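Uroporphyrin-III C-methyltransferase (Thermus thermophilus, PDB 1VE2) probably transfers methyl groups from S-adenosyl-L-methionine to the ring of uroporphyrinogen III on the route to modified tetrapyrroles. Local coordinates at residues A153-L158 with G219-L224; E170-R175 with A214-G219; P128-H131 with S137-V140. All coordinates share one frame; numbering follows the deposited sequence.

Interaction 1. Residues A153-L158 with G219-L224; sequences ADTLVL and GKVVGL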
loop_
_atom_site.group_PDB
_atom_site.type_symbol
_atom_site.label_atom_id
_atom_site.label_comp_id
_atom_site.label_asym_id
_atom_site.label_seq_id
_atom_site.Cartn_x
_atom_site.Cartn_y
_atom_site.Cartn_z
ATOM N N ALA A 153 0.492 11.245 -13.174
ATOM C CA ALA A 153 -0.084 9.906 -13.256
ATOM C C ALA A 153 -1.567 10.106 -13.567
ATOM O O ALA A 153 -2.082 11.220 -13.418
ATOM C CB ALA A 153 0.087 9.177 -11.928
ATOM N N ASP A 154 -2.257 9.055 -13.989
ATOM C CA ASP A 154 -3.680 9.199 -14.303
ATOM C C ASP A 154 -4.492 9.552 -13.069
ATOM O O ASP A 154 -5.501 10.253 -13.166
ATOM C CB ASP A 154 -4.230 7.922 -14.932
ATOM C CG ASP A 154 -3.643 7.657 -16.305
ATOM O OD1 ASP A 154 -3.142 8.614 -16.930
ATOM O OD2 ASP A 154 -3.689 6.501 -16.758
ATOM N N THR A 155 -4.051 9.052 -11.918
ATOM C CA THR A 155 -4.710 9.315 -10.639
ATOM C C THR A 155 -3.661 9.846 -9.672
ATOM O O THR A 155 -2.596 9.243 -9.511
ATOM C CB THR A 155 -5.302 8.034 -10.007
ATOM O OG1 THR A 155 -6.247 7.436 -10.904
ATOM C CG2 THR A 155 -6.001 8.366 -8.678
ATOM N N LEU A 156 -3.954 10.975 -9.032
ATOM C CA LEU A 156 -3.027 11.547 -8.071
ATOM C C LEU A 156 -3.602 11.505 -6.662
ATOM O O LEU A 156 -4.744 11.909 -6.441
ATOM C CB LEU A 156 -2.705 12.992 -8.436
ATOM C CG LEU A 156 -1.876 13.776 -7.422
ATOM C CD1 LEU A 156 -0.483 13.160 -7.270
ATOM C CD2 LEU A 156 -1.771 15.222 -7.900
ATOM N N VAL A 157 -2.814 10.991 -5.723
ATOM C CA VAL A 157 -3.219 10.918 -4.324
ATOM C C VAL A 157 -2.292 11.834 -3.531
ATOM O O VAL A 157 -1.067 11.737 -3.634
ATOM C CB VAL A 157 -3.097 9.482 -3.757
ATOM C CG1 VAL A 157 -3.589 9.444 -2.315
ATOM C CG2 VAL A 157 -3.894 8.515 -4.616
ATOM N N LEU A 158 -2.872 12.750 -2.764
ATOM C CA LEU A 158 -2.063 13.649 -1.950
ATOM C C LEU A 158 -2.395 13.482 -0.478
ATOM O O LEU A 158 -3.557 13.531 -0.078
ATOM C CB LEU A 158 -2.277 15.111 -2.358
ATOM C CG LEU A 158 -1.717 15.521 -3.722
ATOM C CD1 LEU A 158 -1.964 17.014 -3.935
ATOM C CD2 LEU A 158 -0.231 15.215 -3.787
ATOM N N GLY A 219 -8.655 12.741 -10.445
ATOM C CA GLY A 219 -8.503 12.029 -11.698
ATOM C C GLY A 219 -9.823 11.450 -12.172
ATOM O O GLY A 219 -10.778 11.355 -11.404
ATOM N N LYS A 220 -9.871 11.060 -13.442
ATOM C CA LYS A 220 -11.073 10.486 -14.034
ATOM C C LYS A 220 -11.660 9.307 -13.258
ATOM O O LYS A 220 -12.874 9.090 -13.279
ATOM C CB LYS A 220 -10.790 10.046 -15.476
ATOM C CG LYS A 220 -10.475 11.191 -16.432
ATOM C CD LYS A 220 -10.196 10.684 -17.837
ATOM C CE LYS A 220 -9.964 11.840 -18.797
ATOM N NZ LYS A 220 -9.718 11.358 -20.183
ATOM N N VAL A 221 -10.817 8.544 -12.566
ATOM C CA VAL A 221 -11.313 7.390 -11.828
ATOM C C VAL A 221 -12.221 7.793 -10.661
ATOM O O VAL A 221 -13.079 7.024 -10.242
ATOM C CB VAL A 221 -10.156 6.519 -11.270
ATOM C CG1 VAL A 221 -9.459 7.239 -10.122
ATOM C CG2 VAL A 221 -10.699 5.159 -10.825
ATOM N N VAL A 222 -12.019 8.996 -10.138
ATOM C CA VAL A 222 -12.817 9.485 -9.016
ATOM C C VAL A 222 -14.285 9.658 -9.426
ATOM O O VAL A 222 -15.176 9.776 -8.574
ATOM C CB VAL A 222 -12.241 10.827 -8.486
ATOM C CG1 VAL A 222 -13.108 11.379 -7.373
ATOM C CG2 VAL A 222 -10.822 10.608 -7.957
ATOM N N GLY A 223 -14.539 9.644 -10.732
ATOM C CA GLY A 223 -15.902 9.794 -11.213
ATOM C C GLY A 223 -16.788 8.630 -10.819
ATOM O O GLY A 223 -18.011 8.720 -10.879
ATOM N N LEU A 224 -16.173 7.527 -10.405
ATOM C CA LEU A 224 -16.921 6.339 -10.001
ATOM C C LEU A 224 -17.223 6.312 -8.505
ATOM O O LEU A 224 -18.002 5.482 -8.038
ATOM C CB LEU A 224 -16.118 5.081 -10.320
ATOM C CG LEU A 224 -15.755 4.715 -11.756
ATOM C CD1 LEU A 224 -14.794 3.537 -11.727
ATOM C CD2 LEU A 224 -17.011 4.374 -12.540
HETATM O O HOH W 1 -7.925 8.910 -12.398
HETATM O O HOH W 2 -7.297 11.270 -14.834
#

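Interaction 2. Residues E170-R175 with A214-G219; sequences ERLLER and ALLVVG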
loop_
_atom_site.group_PDB
_atom_site.type_symbol
_atom_site.label_atom_id
_atom_site.label_comp_id
_atom_site.label_asym_id
_atom_site.label_seq_id
_atom_site.Cartn_x
_atom_site.Cartn_y
_atom_site.Cartn_z
ATOM N N GLU A 170 -4.653 25.669 -7.552
ATOM C CA GLU A 170 -3.766 26.168 -8.593
ATOM C C GLU A 170 -2.861 25.063 -9.117
ATOM O O GLU A 170 -2.832 24.762 -10.309
ATOM C CB GLU A 170 -2.869 27.310 -8.072
ATOM C CG GLU A 170 -3.344 28.088 -6.848
ATOM C CD GLU A 170 -4.806 28.478 -6.901
ATOM O OE1 GLU A 170 -5.270 28.890 -7.982
ATOM O OE2 GLU A 170 -5.488 28.375 -5.860
ATOM N N ARG A 171 -2.103 24.481 -8.196
ATOM C CA ARG A 171 -1.162 23.421 -8.517
ATOM C C ARG A 171 -1.790 22.200 -9.166
ATOM O O ARG A 171 -1.188 21.588 -10.041
ATOM C CB ARG A 171 -0.382 23.028 -7.257
ATOM C CG ARG A 171 1.022 23.614 -7.227
ATOM C CD ARG A 171 1.009 25.101 -7.579
ATOM N NE ARG A 171 2.339 25.613 -7.901
ATOM C CZ ARG A 171 2.568 26.826 -8.395
ATOM N NH1 ARG A 171 1.554 27.651 -8.621
ATOM N NH2 ARG A 171 3.807 27.215 -8.664
ATOM N N LEU A 172 -2.998 21.846 -8.742
ATOM C CA LEU A 172 -3.679 20.693 -9.321
ATOM C C LEU A 172 -4.051 21.006 -10.763
ATOM O O LEU A 172 -4.131 20.112 -11.604
ATOM C CB LEU A 172 -4.945 20.342 -8.528
ATOM C CG LEU A 172 -4.792 19.870 -7.078
ATOM C CD1 LEU A 172 -6.162 19.555 -6.510
ATOM C CD2 LEU A 172 -3.902 18.633 -7.014
ATOM N N LEU A 173 -4.271 22.287 -11.043
ATOM C CA LEU A 173 -4.627 22.726 -12.386
ATOM C C LEU A 173 -3.464 22.511 -13.351
ATOM O O LEU A 173 -3.656 22.443 -14.566
ATOM C CB LEU A 173 -5.034 24.204 -12.365
ATOM C CG LEU A 173 -6.352 24.495 -11.645
ATOM C CD1 LEU A 173 -6.558 25.997 -11.509
ATOM C CD2 LEU A 173 -7.497 23.863 -12.416
ATOM N N GLU A 174 -2.259 22.402 -12.799
ATOM C CA GLU A 174 -1.065 22.177 -13.603
ATOM C C GLU A 174 -0.934 20.702 -13.982
ATOM O O GLU A 174 -0.001 20.316 -14.684
ATOM C CB GLU A 174 0.182 22.602 -12.831
ATOM C CG GLU A 174 0.200 24.053 -12.410
ATOM C CD GLU A 174 1.469 24.410 -11.668
ATOM O OE1 GLU A 174 1.726 23.811 -10.599
ATOM O OE2 GLU A 174 2.212 25.288 -12.156
ATOM N N ARG A 175 -1.871 19.884 -13.511
ATOM C CA ARG A 175 -1.848 18.453 -13.797
ATOM C C ARG A 175 -3.202 17.951 -14.276
ATOM O O ARG A 175 -3.276 16.986 -15.036
ATOM C CB ARG A 175 -1.438 17.674 -12.543
ATOM C CG ARG A 175 -0.013 17.932 -12.084
ATOM C CD ARG A 175 0.996 17.167 -12.923
ATOM N NE ARG A 175 2.367 17.439 -12.499
ATOM C CZ ARG A 175 3.124 18.425 -12.973
ATOM N NH1 ARG A 175 2.649 19.244 -13.904
ATOM N NH2 ARG A 175 4.360 18.590 -12.518
ATOM N N ALA A 214 -6.327 14.409 6.339
ATOM C CA ALA A 214 -7.173 14.025 5.220
ATOM C C ALA A 214 -6.381 13.634 3.976
ATOM O O ALA A 214 -5.196 13.946 3.850
ATOM C CB ALA A 214 -8.137 15.153 4.892
ATOM N N LEU A 215 -7.060 12.944 3.065
ATOM C CA LEU A 215 -6.474 12.490 1.811
ATOM C C LEU A 215 -7.199 13.169 0.666
ATOM O O LEU A 215 -8.371 13.524 0.786
ATOM C CB LEU A 215 -6.662 10.983 1.627
ATOM C CG LEU A 215 -6.066 9.955 2.579
ATOM C CD1 LEU A 215 -6.522 8.561 2.155
ATOM C CD2 LEU A 215 -4.551 10.053 2.561
ATOM N N LEU A 216 -6.501 13.321 -0.448
ATOM C CA LEU A 216 -7.072 13.918 -1.644
ATOM C C LEU A 216 -6.783 12.965 -2.798
ATOM O O LEU A 216 -5.669 12.456 -2.917
ATOM C CB LEU A 216 -6.425 15.278 -1.925
ATOM C CG LEU A 216 -6.865 16.052 -3.174
ATOM C CD1 LEU A 216 -6.474 17.525 -3.017
ATOM C CD2 LEU A 216 -6.223 15.460 -4.425
ATOM N N VAL A 217 -7.795 12.703 -3.618
ATOM C CA VAL A 217 -7.634 11.840 -4.782
ATOM C C VAL A 217 -8.269 12.565 -5.968
ATOM O O VAL A 217 -9.440 12.949 -5.912
ATOM C CB VAL A 217 -8.335 10.476 -4.598
ATOM C CG1 VAL A 217 -7.998 9.562 -5.775
ATOM C CG2 VAL A 217 -7.916 9.841 -3.281
ATOM N N VAL A 218 -7.494 12.756 -7.033
ATOM C CA VAL A 218 -7.992 13.446 -8.214
ATOM C C VAL A 218 -7.722 12.657 -9.499
ATOM O O VAL A 218 -6.703 11.973 -9.623
ATOM C CB VAL A 218 -7.387 14.878 -8.299
ATOM C CG1 VAL A 218 -5.868 14.816 -8.278
ATOM C CG2 VAL A 218 -7.894 15.601 -9.549
ATOM N N GLY A 219 -8.655 12.741 -10.445
ATOM C CA GLY A 219 -8.503 12.029 -11.698
ATOM C C GLY A 219 -9.823 11.450 -12.172
ATOM O O GLY A 219 -10.778 11.355 -11.404
#

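Interaction 3. Residues P128-H131 with S137-V140; sequences PLTH and SFAV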
loop_
_atom_site.group_PDB
_atom_site.type_symbol
_atom_site.label_atom_id
_atom_site.label_comp_id
_atom_site.label_asym_id
_atom_site.label_seq_id
_atom_site.Cartn_x
_atom_site.Cartn_y
_atom_site.Cartn_z
ATOM N N PRO A 128 -11.335 2.357 -6.102
ATOM C CA PRO A 128 -10.174 2.032 -6.936
ATOM C C PRO A 128 -9.368 3.262 -7.361
ATOM O O PRO A 128 -9.908 4.366 -7.451
ATOM C CB PRO A 128 -10.810 1.328 -8.127
ATOM C CG PRO A 128 -12.064 2.146 -8.331
ATOM C CD PRO A 128 -12.578 2.336 -6.901
ATOM N N LEU A 129 -8.073 3.060 -7.609
ATOM C CA LEU A 129 -7.177 4.125 -8.046
ATOM C C LEU A 129 -6.949 3.998 -9.541
ATOM O O LEU A 129 -6.444 4.908 -10.184
ATOM C CB LEU A 129 -5.832 4.039 -7.313
ATOM C CG LEU A 129 -5.904 4.434 -5.837
ATOM C CD1 LEU A 129 -4.546 4.224 -5.171
ATOM C CD2 LEU A 129 -6.344 5.891 -5.732
ATOM N N THR A 130 -7.312 2.842 -10.086
ATOM C CA THR A 130 -7.183 2.592 -11.514
ATOM C C THR A 130 -8.449 1.882 -11.966
ATOM O O THR A 130 -9.099 1.212 -11.168
ATOM C CB THR A 130 -5.969 1.700 -11.828
ATOM O OG1 THR A 130 -6.067 0.480 -11.081
ATOM C CG2 THR A 130 -4.669 2.424 -11.468
ATOM N N HIS A 131 -8.793 2.032 -13.241
ATOM C CA HIS A 131 -9.989 1.401 -13.789
ATOM C C HIS A 131 -9.943 1.497 -15.309
ATOM O O HIS A 131 -9.546 2.521 -15.861
ATOM C CB HIS A 131 -11.241 2.098 -13.244
ATOM C CG HIS A 131 -12.515 1.368 -13.539
ATOM N ND1 HIS A 131 -13.382 1.758 -14.538
ATOM C CD2 HIS A 131 -13.055 0.257 -12.986
ATOM C CE1 HIS A 131 -14.399 0.917 -14.589
ATOM N NE2 HIS A 131 -14.225 -0.004 -13.659
ATOM N N SER A 137 -2.609 4.225 -13.949
ATOM C CA SER A 137 -1.491 4.496 -13.052
ATOM C C SER A 137 -1.884 5.482 -11.968
ATOM O O SER A 137 -2.830 6.247 -12.134
ATOM C CB SER A 137 -0.329 5.108 -13.840
ATOM O OG SER A 137 -0.699 6.384 -14.359
ATOM N N PHE A 138 -1.160 5.454 -10.854
ATOM C CA PHE A 138 -1.422 6.405 -9.789
ATOM C C PHE A 138 -0.117 6.860 -9.143
ATOM O O PHE A 138 0.899 6.172 -9.211
ATOM C CB PHE A 138 -2.404 5.827 -8.751
ATOM C CG PHE A 138 -1.842 4.722 -7.902
ATOM C CD1 PHE A 138 -1.068 5.012 -6.782
ATOM C CD2 PHE A 138 -2.106 3.384 -8.212
ATOM C CE1 PHE A 138 -0.560 3.987 -5.972
ATOM C CE2 PHE A 138 -1.604 2.354 -7.414
ATOM C CZ PHE A 138 -0.830 2.653 -6.291
ATOM N N ALA A 139 -0.126 8.059 -8.572
ATOM C CA ALA A 139 1.065 8.565 -7.913
ATOM C C ALA A 139 0.642 9.074 -6.551
ATOM O O ALA A 139 -0.510 9.477 -6.358
ATOM C CB ALA A 139 1.697 9.693 -8.723
ATOM N N VAL A 140 1.569 9.047 -5.609
ATOM C CA VAL A 140 1.284 9.513 -4.264
ATOM C C VAL A 140 2.330 10.550 -3.869
ATOM O O VAL A 140 3.528 10.370 -4.101
ATOM C CB VAL A 140 1.333 8.357 -3.242
ATOM C CG1 VAL A 140 0.948 8.878 -1.849
ATOM C CG2 VAL A 140 0.387 7.229 -3.666
#

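Interaction 1. Residues A153-L158 with G219-L224
A water-bridged junction joins the start of strand 155-159 to the 3-10 turn that follows its antiparallel neighbour, strand 214-218, in the mixed sheet of this methyltransferase. No direct hydrogen bond crosses between 153-158 and 219-224; two waters do the work. The first donates to Asp154 O (2.9 Å) and to Thr155 OG1 (2.7 Å) while accepting from Val221 N (2.9 Å). The second donates to Asp154 O at 2.7 Å and takes the Lys220 N-H, so this one carbonyl oxygen is gripped twice and the amides of Lys220 and Val221 each find a water. Beside the waters, Thr155 and Val221 cross at about a right angle, with Val221 CG1 3.3 Å from Thr155 OG1. The threonine methyl CG2 is anti to the backbone N, which sets OG1 beside that N (chi1 -58°) and near the first water; its other partner is Leu129 O. Gly219 links the two elements: its phi of 141° suits a residue without a side chain, and a beta carbon there would collide with Asp154 O. Val222 N closes the turn on Gly219 O at 3.0 Å. Strand 155-159 goes on from here between strand 138-142, its parallel partner, and strand 214-218, while Val222 packs on Val217 and on Ala183 of strand 181-186.

Interaction 2. Residues E170-R175 with A214-G219
Leu172 reaches out of helix 168-173 to meet Leu216 tip to tip, CD1 against CD1 at 4.1 Å. Its other methyl, CD2, comes to a looser 4.5 Å from Val218 CG1, so the two branches of one leucine fork over two residues of the strand. Leu216 and Val218 are two apart and both turn toward the helix. Leu216 holds CG anti to its nitrogen (chi1 178°), an extended shape that carries CD1 out to its mate. The contact between 170-175 and 214-219 is purely apolar and buried, with no hydrogen bond across it. The polar business stays on the helix side, where the chain unwinds: Arg175 N bonds to Leu172 O at 3.0 Å, and Arg175 NH1 bonds to Glu174 O at 3.0 Å, approaching from above the carbonyl plane. From the same guanidinium, NH2 binds Leu150 O and NE makes a weak bond to Pro151 O, both in the loop before strand 155-159. Helix 168-173 belongs to the beta-alpha-beta crossover from strand 155-159 to the parallel strand 181-186, and strand 214-218 runs antiparallel between those two. Leu172 accordingly also touches Leu158 and Leu182, one on each flanking strand. On the other face of strand 214-218, Leu215 and Val217 pack against helix 119-124, which leaves the sheet sandwiched between the two helices.

Interaction 3. Residues P128-H131 with S137-V140
Leu129 O takes a short hydrogen bond from Thr155 OG1, and this ties the loop carrying Leu129 to the strand next to Phe138. From that fixed backbone the leucine side chain leans over the Phe138 ring. CD1 sits 3.8 Å from the ring centroid and only 7° off the normal, a CH-pi contact that puts the methyl over the middle of the face. Leu129 CB adds a second touch nearer the root of the ring, 3.9 Å from Phe138 CD2. Thr130 comes from another direction: its CG2 lies at the ring edge, near the plane and 4.3 Å from Phe138 CD2. The same methyl, Thr130 CG2, rests 3.7 Å from Ser137 N, packing against the backbone next to Phe138. Phe138 CG stands between the backbone N and the carbonyl carbon (chi1 70°), a torsion that raises the ring off the strand to face the leucine. With an alanine in place of Phe138 the ring face under CD1 is gone, which would probably open a gap beside Leu129 and Thr130 CG2 and leave the leucine freer to turn. Ser137 points the other way, its OG taking the Asp154 N-H. Helix 119-124 supplies Val119, which touches both Leu129 and Phe138. Strand 138-142 is parallel to 155-159 on one side; on the other it pairs antiparallel with a strand of the second subunit, where Phe138 packs on Val140 of that chain, so the sheet continues through the dimer interface.

In the fold
All three contacts belong to one mixed sheet, read from the dimer interface inward. Interaction 3 lies at strand 138-142, where a strand of the second subunit extends the sheet; interaction 1 sits at the start of strand 155-159; interaction 2 lies on one face of strand 214-218. Backbone bonds link them, Leu158 N to Leu216 O and Val157 N to Ala139 O, and interactions 1 and 2 share Gly219. Each is largely buried, but Lys220 brings interaction 1 to the surface. Chemistry follows place: ordered water where neighbouring strands part, aliphatic contact under a helix, and a methyl on an aromatic face beside the interface. Val217 meets Leu129 on the sheet face turned away from helix 168-173.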